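Local atomic coordinates of ORF10 (Moritella marina, PDB entry 6RIW), a protein that forms the ketosynthase and chain length factor part of a polyunsaturated fatty acid synthase, probably condensing acyl units bound to acyl carrier protein. Residues I284-A289 / A318-S323; D326-H331 / R344-F349; P376-A381 / A445-Q450. All blocks are in the same frame, centred on the assembly; numbering follows the deposited sequence.

Contact 1: residues I284-A289 / A318-S323; sequences IIKGGA and ADVDPS. With MG (magnesium ion), chain B.
The flat group at the centre of this contact is the peptide carbonyl of Ala-318, and the ammonium group of Lys-286 meets its oxygen almost head-on. The hydrogen bond from Lys-286 NZ to Ala-318 O is 2.8 Å long, with a C=O...N angle of 161°. Strand 283-292 of the ketosynthase thiolase-type fold here meets the end of helix 304-318. A Schellman motif closes that helix, with Asp-319 as its positive-phi residue. On the strand, Lys-286 and Gly-287 form a classic beta bulge opposite Val-448.

The lysine chain starts with CG anti to the backbone N (chi1 -163°) and bends at chi2 and chi4. This carries CG across Val-320 and brings NZ to Ala-318 O. Lys-286 CG packs on Val-320 CG2 at 3.6 Å. A methionine in place of Lys-286 would probably leave Ala-318 O without this charged donor and the helix end less firmly tied to the strand.

Next along the strand, Gly-287 CA lies 3.8 Å from Ala-318 CB. A CB on Gly-287 would run into Ala-318 CA. A water and Met-1 O are ligands of a magnesium ion beside the bulge. The water oxygen also lies 2.9 Å from Ile-285 O, within hydrogen-bonding distance. From the bulge itself, Lys-286 O binds the magnesium at 2.2 Å.

Contact 2: residues D326-H331 / R344-F349; sequences DYIECH and RSMETF
Ile-328 and Met-346 have the nearest CA atoms of the two segments, 9.6 Å apart. Residues 327-329 are a short strand, and 344-349 are a piece of helix 336-350. Both belong to a beta-alpha-beta unit of the thiolase-type fold, completed by strand 358-360. At this spacing the gap between strand and helix is bridged by side chains.

Met-346 does the bridging from the helix. Its CG is anti to the carbonyl carbon (chi1 -63°), and the chain reaches toward the strand before bending at chi3 (-85°). The bend sets the sulfur near both Ile-328 and Cys-330 and the methyl on Cys-330 SG. Met-346 SD lies 3.9 Å from Ile-328 CD1, where the two side chains run antiparallel, side by side. Met-346 CE reaches Cys-330 SG at 3.4 Å, a close apolar contact. Ile-328 and Cys-330 both point toward the helix. Leu-359 of strand 358-360 touches both Cys-330 and Met-346, and Tyr-311 of helix 304-318 also packs on Met-346.

Tyr-327 and Glu-329 take no part in this packing and are linked to each other. Glu-329 is buried, but its carboxylate is well supplied with partners. OE2 accepts from Val-362 N, and OE1 is paired with Lys-380. The hydroxyl Tyr-327 OH also donates to Glu-329 OE1, at 2.8 Å and nearly in line with the C-O bond.

Contact 3: residues P376-A381 / A445-Q450; sequences PGMTKA and AHLVLQ
Met-378 reaches from helix 374-387 to Leu-447 on strand 443-450. This is helix-on-sheet packing within the alpha-beta-alpha-beta-alpha layers of the thiolase fold. Met-378 CB only begins the approach, its bond from CA neither facing the strand nor turned from it. CG is anti to the carbonyl carbon (chi1 -69°) and comes nearer, still short of contact at 4.6 Å from Leu-447 CD1. With chi2 extended (-175°), SD arrives at 3.6 Å from Leu-447 CD1 and makes the contact. The chain then bends at chi3, and Met-378 CE turns off from the leucine. The two side chains run at a slant to each other.

Val-203 of helix 198-211 touches both Met-378 and Leu-447, so the Met-378 side chain is packed against a second helix as well as the strand. Leu-447 and Leu-449 both point toward helix 374-387. The alternating residues His-446 and Val-448 pack on helix 304-318, on the other face of the strand. Val-435 of the adjoining strand 432-439 packs on both Ala-381 and Leu-449. One turn after Met-378, the helix comes closer to the strand, and Ala-381 CB rests on Leu-449 CD1 at 4.0 Å.

All three contacts are largely buried, but contacts 2 and 3 are wholly apolar core packing by methionine, leucine, isoleucine, cysteine and alanine. Contact 1 differs: its lysine is partly exposed, and a charged hydrogen bond and a metal site join the packing. Contacts 1 and 3 share neighbouring strands, 283-292 and 443-450, tied by backbone pairing such as Lys-286 N to Val-448 O. Contact 2 lies further along the sheet, through strand 432-439. The salt bridge from Glu-329 to Lys-380 joins it to contact 3. Pro-322 packing on Phe-349 joins it to contact 1.

Contact 1: residues I284-A289 / A318-S323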
loop_
_atom_site.group_PDB
_atom_site.type_symbol
_atom_site.label_atom_id
_atom_site.label_comp_id
_atom_site.label_asym_id
_atom_site.label_seq_id
_atom_site.Cartn_x
_atom_site.Cartn_y
_atom_site.Cartn_z
ATOM N N ILE A 284 6.472 -23.584 14.155
ATOM C CA ILE A 284 7.788 -23.180 13.682
ATOM C C ILE A 284 7.660 -22.804 12.212
ATOM O O ILE A 284 7.085 -23.565 11.413
ATOM C CB ILE A 284 8.827 -24.305 13.868
ATOM C CG1 ILE A 284 8.999 -24.671 15.363
ATOM C CG2 ILE A 284 10.145 -23.937 13.170
ATOM C CD1 ILE A 284 9.859 -23.725 16.183
ATOM N N ILE A 285 8.164 -21.625 11.854
ATOM C CA ILE A 285 8.327 -21.269 10.452
ATOM C C ILE A 285 9.698 -21.792 10.040
ATOM O O ILE A 285 10.732 -21.296 10.498
ATOM C CB ILE A 285 8.195 -19.757 10.215
ATOM C CG1 ILE A 285 6.804 -19.274 10.669
ATOM C CG2 ILE A 285 8.401 -19.446 8.738
ATOM C CD1 ILE A 285 6.657 -17.763 10.709
ATOM N N LYS A 286 9.699 -22.838 9.210
ATOM C CA LYS A 286 10.930 -23.520 8.840
ATOM C C LYS A 286 11.638 -22.801 7.711
ATOM O O LYS A 286 12.876 -22.839 7.625
ATOM C CB LYS A 286 10.619 -24.965 8.431
ATOM C CG LYS A 286 11.830 -25.903 8.409
ATOM C CD LYS A 286 12.356 -26.210 9.823
ATOM C CE LYS A 286 13.674 -26.977 9.763
ATOM N NZ LYS A 286 14.642 -26.340 8.789
ATOM N N GLY A 287 10.874 -22.141 6.851
ATOM C CA GLY A 287 11.451 -21.404 5.751
ATOM C C GLY A 287 10.347 -20.903 4.846
ATOM O O GLY A 287 9.160 -21.057 5.139
ATOM N N GLY A 288 10.761 -20.302 3.742
ATOM C CA GLY A 288 9.795 -19.862 2.758
ATOM C C GLY A 288 10.477 -18.971 1.749
ATOM O O GLY A 288 11.683 -18.724 1.822
ATOM N N ALA A 289 9.674 -18.482 0.809
ATOM C CA ALA A 289 10.239 -17.726 -0.292
ATOM C C ALA A 289 9.183 -16.848 -0.930
ATOM O O ALA A 289 7.975 -17.081 -0.814
ATOM C CB ALA A 289 10.841 -18.635 -1.364
ATOM N N ALA A 318 13.845 -23.680 3.387
ATOM C CA ALA A 318 13.515 -24.402 4.606
ATOM C C ALA A 318 14.459 -25.572 4.848
ATOM O O ALA A 318 14.515 -26.085 5.971
ATOM C CB ALA A 318 12.066 -24.918 4.543
ATOM N N ASP A 319 15.202 -25.987 3.820
ATOM C CA ASP A 319 15.998 -27.219 3.872
ATOM C C ASP A 319 15.117 -28.412 4.243
ATOM O O ASP A 319 15.474 -29.247 5.080
ATOM C CB ASP A 319 17.174 -27.077 4.836
ATOM C CG ASP A 319 18.405 -27.849 4.380
ATOM O OD1 ASP A 319 19.523 -27.275 4.402
ATOM O OD2 ASP A 319 18.254 -29.030 4.004
ATOM N N VAL A 320 13.950 -28.490 3.612
ATOM C CA VAL A 320 12.949 -29.506 3.912
ATOM C C VAL A 320 12.646 -30.269 2.633
ATOM O O VAL A 320 12.406 -29.664 1.582
ATOM C CB VAL A 320 11.669 -28.879 4.499
ATOM C CG1 VAL A 320 10.480 -29.800 4.336
ATOM C CG2 VAL A 320 11.883 -28.532 5.955
ATOM N N ASP A 321 12.660 -31.590 2.724
ATOM C CA ASP A 321 12.283 -32.430 1.593
ATOM C C ASP A 321 10.796 -32.270 1.290
ATOM O O ASP A 321 9.959 -32.511 2.172
ATOM C CB ASP A 321 12.607 -33.895 1.897
ATOM C CG ASP A 321 12.520 -34.786 0.665
ATOM O OD1 ASP A 321 11.730 -34.483 -0.251
ATOM O OD2 ASP A 321 13.237 -35.810 0.611
ATOM N N PRO A 322 10.422 -31.894 0.069
ATOM C CA PRO A 322 8.993 -31.756 -0.260
ATOM C C PRO A 322 8.204 -33.049 -0.117
ATOM O O PRO A 322 6.963 -32.995 -0.132
ATOM C CB PRO A 322 9.010 -31.277 -1.717
ATOM C CG PRO A 322 10.377 -30.741 -1.944
ATOM C CD PRO A 322 11.303 -31.464 -1.030
ATOM N N SER A 323 8.882 -34.203 0.005
ATOM C CA SER A 323 8.217 -35.469 0.307
ATOM C C SER A 323 7.543 -35.469 1.662
ATOM O O SER A 323 6.634 -36.273 1.887
ATOM C CB SER A 323 9.220 -36.631 0.291
ATOM O OG SER A 323 10.070 -36.558 -0.835
HETATM MG MG MG B . 14.754 -22.055 8.504
HETATM O O HOH W 1 13.342 -20.395 9.517
#

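Contact 2: residues D326-H331 / R344-F349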
loop_
_atom_site.group_PDB
_atom_site.type_symbol
_atom_site.label_atom_id
_atom_site.label_comp_id
_atom_site.label_asym_id
_atom_site.label_seq_id
_atom_site.Cartn_x
_atom_site.Cartn_y
_atom_site.Cartn_z
ATOM N N ASP A 326 2.668 -32.641 4.527
ATOM C CA ASP A 326 1.433 -33.389 4.746
ATOM C C ASP A 326 0.188 -32.655 4.278
ATOM O O ASP A 326 -0.795 -33.300 3.892
ATOM C CB ASP A 326 1.264 -33.714 6.235
ATOM C CG ASP A 326 2.463 -34.434 6.808
ATOM O OD1 ASP A 326 2.882 -35.444 6.208
ATOM O OD2 ASP A 326 2.995 -33.983 7.841
ATOM N N TYR A 327 0.198 -31.324 4.330
ATOM C CA TYR A 327 -0.999 -30.534 4.095
ATOM C C TYR A 327 -0.552 -29.196 3.529
ATOM O O TYR A 327 0.474 -28.667 3.954
ATOM C CB TYR A 327 -1.803 -30.309 5.388
ATOM C CG TYR A 327 -2.951 -29.341 5.205
ATOM C CD1 TYR A 327 -4.123 -29.738 4.577
ATOM C CD2 TYR A 327 -2.858 -28.021 5.645
ATOM C CE1 TYR A 327 -5.172 -28.857 4.391
ATOM C CE2 TYR A 327 -3.905 -27.138 5.470
ATOM C CZ TYR A 327 -5.060 -27.556 4.845
ATOM O OH TYR A 327 -6.110 -26.671 4.655
ATOM N N ILE A 328 -1.314 -28.659 2.582
ATOM C CA ILE A 328 -1.049 -27.326 2.043
ATOM C C ILE A 328 -2.326 -26.502 2.130
ATOM O O ILE A 328 -3.374 -26.905 1.605
ATOM C CB ILE A 328 -0.557 -27.367 0.595
ATOM C CG1 ILE A 328 0.771 -28.113 0.506
ATOM C CG2 ILE A 328 -0.420 -25.949 0.036
ATOM C CD1 ILE A 328 1.130 -28.465 -0.890
ATOM N N GLU A 329 -2.238 -25.344 2.771
ATOM C CA GLU A 329 -3.340 -24.395 2.752
ATOM C C GLU A 329 -3.179 -23.581 1.478
ATOM O O GLU A 329 -2.198 -22.837 1.322
ATOM C CB GLU A 329 -3.335 -23.537 4.017
ATOM C CG GLU A 329 -4.310 -22.344 3.984
ATOM C CD GLU A 329 -5.792 -22.739 3.998
ATOM O OE1 GLU A 329 -6.146 -23.885 4.392
ATOM O OE2 GLU A 329 -6.607 -21.872 3.615
ATOM N N CYS A 330 -4.094 -23.780 0.536
ATOM C CA CYS A 330 -3.928 -23.260 -0.813
ATOM C C CYS A 330 -4.464 -21.849 -0.943
ATOM O O CYS A 330 -5.251 -21.369 -0.119
ATOM C CB CYS A 330 -4.637 -24.149 -1.831
ATOM S SG CYS A 330 -3.926 -25.800 -1.877
ATOM N N HIS A 331 -4.046 -21.198 -2.028
ATOM C CA HIS A 331 -4.562 -19.873 -2.344
ATOM C C HIS A 331 -6.018 -19.938 -2.810
ATOM O O HIS A 331 -6.797 -19.015 -2.527
ATOM C CB HIS A 331 -3.668 -19.236 -3.403
ATOM C CG HIS A 331 -4.229 -17.980 -3.987
ATOM N ND1 HIS A 331 -4.306 -16.804 -3.272
ATOM C CD2 HIS A 331 -4.746 -17.717 -5.210
ATOM C CE1 HIS A 331 -4.848 -15.867 -4.032
ATOM N NE2 HIS A 331 -5.125 -16.394 -5.212
ATOM N N ARG A 344 -2.303 -27.268 -11.125
ATOM C CA ARG A 344 -1.254 -27.670 -12.057
ATOM C C ARG A 344 0.124 -27.448 -11.456
ATOM O O ARG A 344 0.997 -28.326 -11.546
ATOM C CB ARG A 344 -1.402 -26.905 -13.372
ATOM C CG ARG A 344 -0.230 -27.083 -14.338
ATOM C CD ARG A 344 -0.506 -26.446 -15.682
ATOM N NE ARG A 344 0.594 -26.639 -16.634
ATOM C CZ ARG A 344 0.797 -25.885 -17.717
ATOM N NH1 ARG A 344 -0.020 -24.878 -17.998
ATOM N NH2 ARG A 344 1.826 -26.127 -18.521
ATOM N N SER A 345 0.337 -26.275 -10.843
ATOM C CA SER A 345 1.613 -25.965 -10.207
ATOM C C SER A 345 1.969 -26.999 -9.156
ATOM O O SER A 345 3.108 -27.471 -9.094
ATOM C CB SER A 345 1.547 -24.576 -9.564
ATOM O OG SER A 345 1.394 -23.595 -10.561
ATOM N N MET A 346 1.008 -27.351 -8.303
ATOM C CA MET A 346 1.299 -28.315 -7.251
ATOM C C MET A 346 1.545 -29.699 -7.832
ATOM O O MET A 346 2.376 -30.454 -7.317
ATOM C CB MET A 346 0.157 -28.353 -6.253
ATOM C CG MET A 346 -0.051 -27.036 -5.534
ATOM S SD MET A 346 -0.941 -27.308 -3.999
ATOM C CE MET A 346 -2.611 -27.281 -4.678
ATOM N N GLU A 347 0.827 -30.045 -8.898
ATOM C CA GLU A 347 1.061 -31.330 -9.554
ATOM C C GLU A 347 2.477 -31.389 -10.113
ATOM O O GLU A 347 3.216 -32.353 -9.875
ATOM C CB GLU A 347 0.030 -31.540 -10.663
ATOM C CG GLU A 347 0.411 -32.627 -11.671
ATOM C CD GLU A 347 -0.533 -32.660 -12.844
ATOM O OE1 GLU A 347 -1.675 -33.140 -12.664
ATOM O OE2 GLU A 347 -0.142 -32.188 -13.936
ATOM N N THR A 348 2.885 -30.330 -10.819
ATOM C CA THR A 348 4.224 -30.286 -11.397
ATOM C C THR A 348 5.299 -30.484 -10.336
ATOM O O THR A 348 6.235 -31.267 -10.530
ATOM C CB THR A 348 4.423 -28.960 -12.116
ATOM O OG1 THR A 348 3.503 -28.877 -13.210
ATOM C CG2 THR A 348 5.855 -28.824 -12.615
ATOM N N PHE A 349 5.167 -29.804 -9.196
ATOM C CA PHE A 349 6.237 -29.789 -8.200
ATOM C C PHE A 349 6.241 -31.052 -7.349
ATOM O O PHE A 349 7.275 -31.717 -7.222
ATOM C CB PHE A 349 6.096 -28.548 -7.309
ATOM C CG PHE A 349 7.178 -28.412 -6.276
ATOM C CD1 PHE A 349 8.481 -28.087 -6.648
ATOM C CD2 PHE A 349 6.896 -28.602 -4.937
ATOM C CE1 PHE A 349 9.477 -27.963 -5.692
ATOM C CE2 PHE A 349 7.881 -28.474 -3.985
ATOM C CZ PHE A 349 9.175 -28.147 -4.364
#

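Contact 3: residues P376-A381 / A445-Q450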
loop_
_atom_site.group_PDB
_atom_site.type_symbol
_atom_site.label_atom_id
_atom_site.label_comp_id
_atom_site.label_asym_id
_atom_site.label_seq_id
_atom_site.Cartn_x
_atom_site.Cartn_y
_atom_site.Cartn_z
ATOM N N PRO A 376 -5.935 -15.800 7.843
ATOM C CA PRO A 376 -6.681 -17.010 8.254
ATOM C C PRO A 376 -6.065 -18.300 7.743
ATOM O O PRO A 376 -6.151 -19.331 8.426
ATOM C CB PRO A 376 -8.086 -16.784 7.669
ATOM C CG PRO A 376 -7.895 -15.802 6.556
ATOM C CD PRO A 376 -6.770 -14.912 7.003
ATOM N N GLY A 377 -5.453 -18.275 6.557
ATOM C CA GLY A 377 -4.777 -19.467 6.064
ATOM C C GLY A 377 -3.644 -19.903 6.974
ATOM O O GLY A 377 -3.566 -21.068 7.381
ATOM N N MET A 378 -2.752 -18.964 7.320
ATOM C CA MET A 378 -1.643 -19.303 8.211
ATOM C C MET A 378 -2.146 -19.678 9.599
ATOM O O MET A 378 -1.593 -20.575 10.244
ATOM C CB MET A 378 -0.649 -18.141 8.308
ATOM C CG MET A 378 0.127 -17.871 7.035
ATOM S SD MET A 378 1.394 -16.590 7.252
ATOM C CE MET A 378 0.360 -15.105 7.255
ATOM N N THR A 379 -3.188 -18.996 10.081
ATOM C CA THR A 379 -3.712 -19.321 11.401
ATOM C C THR A 379 -4.286 -20.735 11.419
ATOM O O THR A 379 -4.000 -21.519 12.335
ATOM C CB THR A 379 -4.756 -18.276 11.825
ATOM O OG1 THR A 379 -4.149 -16.964 11.821
ATOM C CG2 THR A 379 -5.288 -18.569 13.230
ATOM N N LYS A 380 -5.068 -21.085 10.392
ATOM C CA LYS A 380 -5.605 -22.439 10.261
ATOM C C LYS A 380 -4.491 -23.477 10.254
ATOM O O LYS A 380 -4.569 -24.500 10.953
ATOM C CB LYS A 380 -6.440 -22.532 8.980
ATOM C CG LYS A 380 -7.004 -23.926 8.664
ATOM C CD LYS A 380 -7.924 -23.870 7.449
ATOM C CE LYS A 380 -8.148 -25.251 6.841
ATOM N NZ LYS A 380 -8.689 -25.143 5.446
ATOM N N ALA A 381 -3.440 -23.238 9.466
ATOM C CA ALA A 381 -2.371 -24.227 9.358
ATOM C C ALA A 381 -1.598 -24.361 10.664
ATOM O O ALA A 381 -1.281 -25.482 11.096
ATOM C CB ALA A 381 -1.435 -23.870 8.201
ATOM N N ALA A 445 3.993 -16.188 -2.688
ATOM C CA ALA A 445 4.723 -16.567 -1.487
ATOM C C ALA A 445 4.309 -17.973 -1.075
ATOM O O ALA A 445 3.160 -18.375 -1.253
ATOM C CB ALA A 445 4.484 -15.601 -0.312
ATOM N N HIS A 446 5.258 -18.708 -0.507
ATOM C CA HIS A 446 4.988 -20.013 0.083
ATOM C C HIS A 446 5.789 -20.115 1.372
ATOM O O HIS A 446 6.981 -19.788 1.390
ATOM C CB HIS A 446 5.372 -21.131 -0.893
ATOM C CG HIS A 446 4.978 -22.503 -0.428
ATOM N ND1 HIS A 446 3.686 -22.984 -0.533
ATOM C CD2 HIS A 446 5.713 -23.505 0.122
ATOM C CE1 HIS A 446 3.644 -24.223 -0.064
ATOM N NE2 HIS A 446 4.861 -24.564 0.333
ATOM N N LEU A 447 5.132 -20.506 2.459
ATOM C CA LEU A 447 5.792 -20.669 3.741
ATOM C C LEU A 447 5.721 -22.133 4.147
ATOM O O LEU A 447 4.701 -22.791 3.922
ATOM C CB LEU A 447 5.148 -19.801 4.819
ATOM C CG LEU A 447 5.252 -18.291 4.614
ATOM C CD1 LEU A 447 4.480 -17.568 5.711
ATOM C CD2 LEU A 447 6.726 -17.866 4.584
ATOM N N VAL A 448 6.811 -22.635 4.720
ATOM C CA VAL A 448 6.898 -24.014 5.201
ATOM C C VAL A 448 6.845 -23.977 6.721
ATOM O O VAL A 448 7.696 -23.345 7.367
ATOM C CB VAL A 448 8.172 -24.708 4.696
ATOM C CG1 VAL A 448 8.157 -26.193 5.105
ATOM C CG2 VAL A 448 8.271 -24.558 3.196
ATOM N N LEU A 449 5.824 -24.619 7.295
ATOM C CA LEU A 449 5.578 -24.594 8.726
ATOM C C LEU A 449 5.668 -26.004 9.302
ATOM O O LEU A 449 5.309 -26.986 8.643
ATOM C CB LEU A 449 4.196 -24.025 9.045
ATOM C CG LEU A 449 3.748 -22.805 8.248
ATOM C CD1 LEU A 449 2.298 -22.475 8.613
ATOM C CD2 LEU A 449 4.687 -21.658 8.597
ATOM N N GLN A 450 6.112 -26.090 10.553
ATOM C CA GLN A 450 6.194 -27.366 11.247
ATOM C C GLN A 450 5.605 -27.238 12.642
ATOM O O GLN A 450 5.509 -26.145 13.207
ATOM C CB GLN A 450 7.643 -27.862 11.316
ATOM C CG GLN A 450 8.173 -28.315 9.963
ATOM C CD GLN A 450 9.588 -28.891 10.039
ATOM O OE1 GLN A 450 10.345 -28.603 10.970
ATOM N NE2 GLN A 450 9.941 -29.708 9.057
#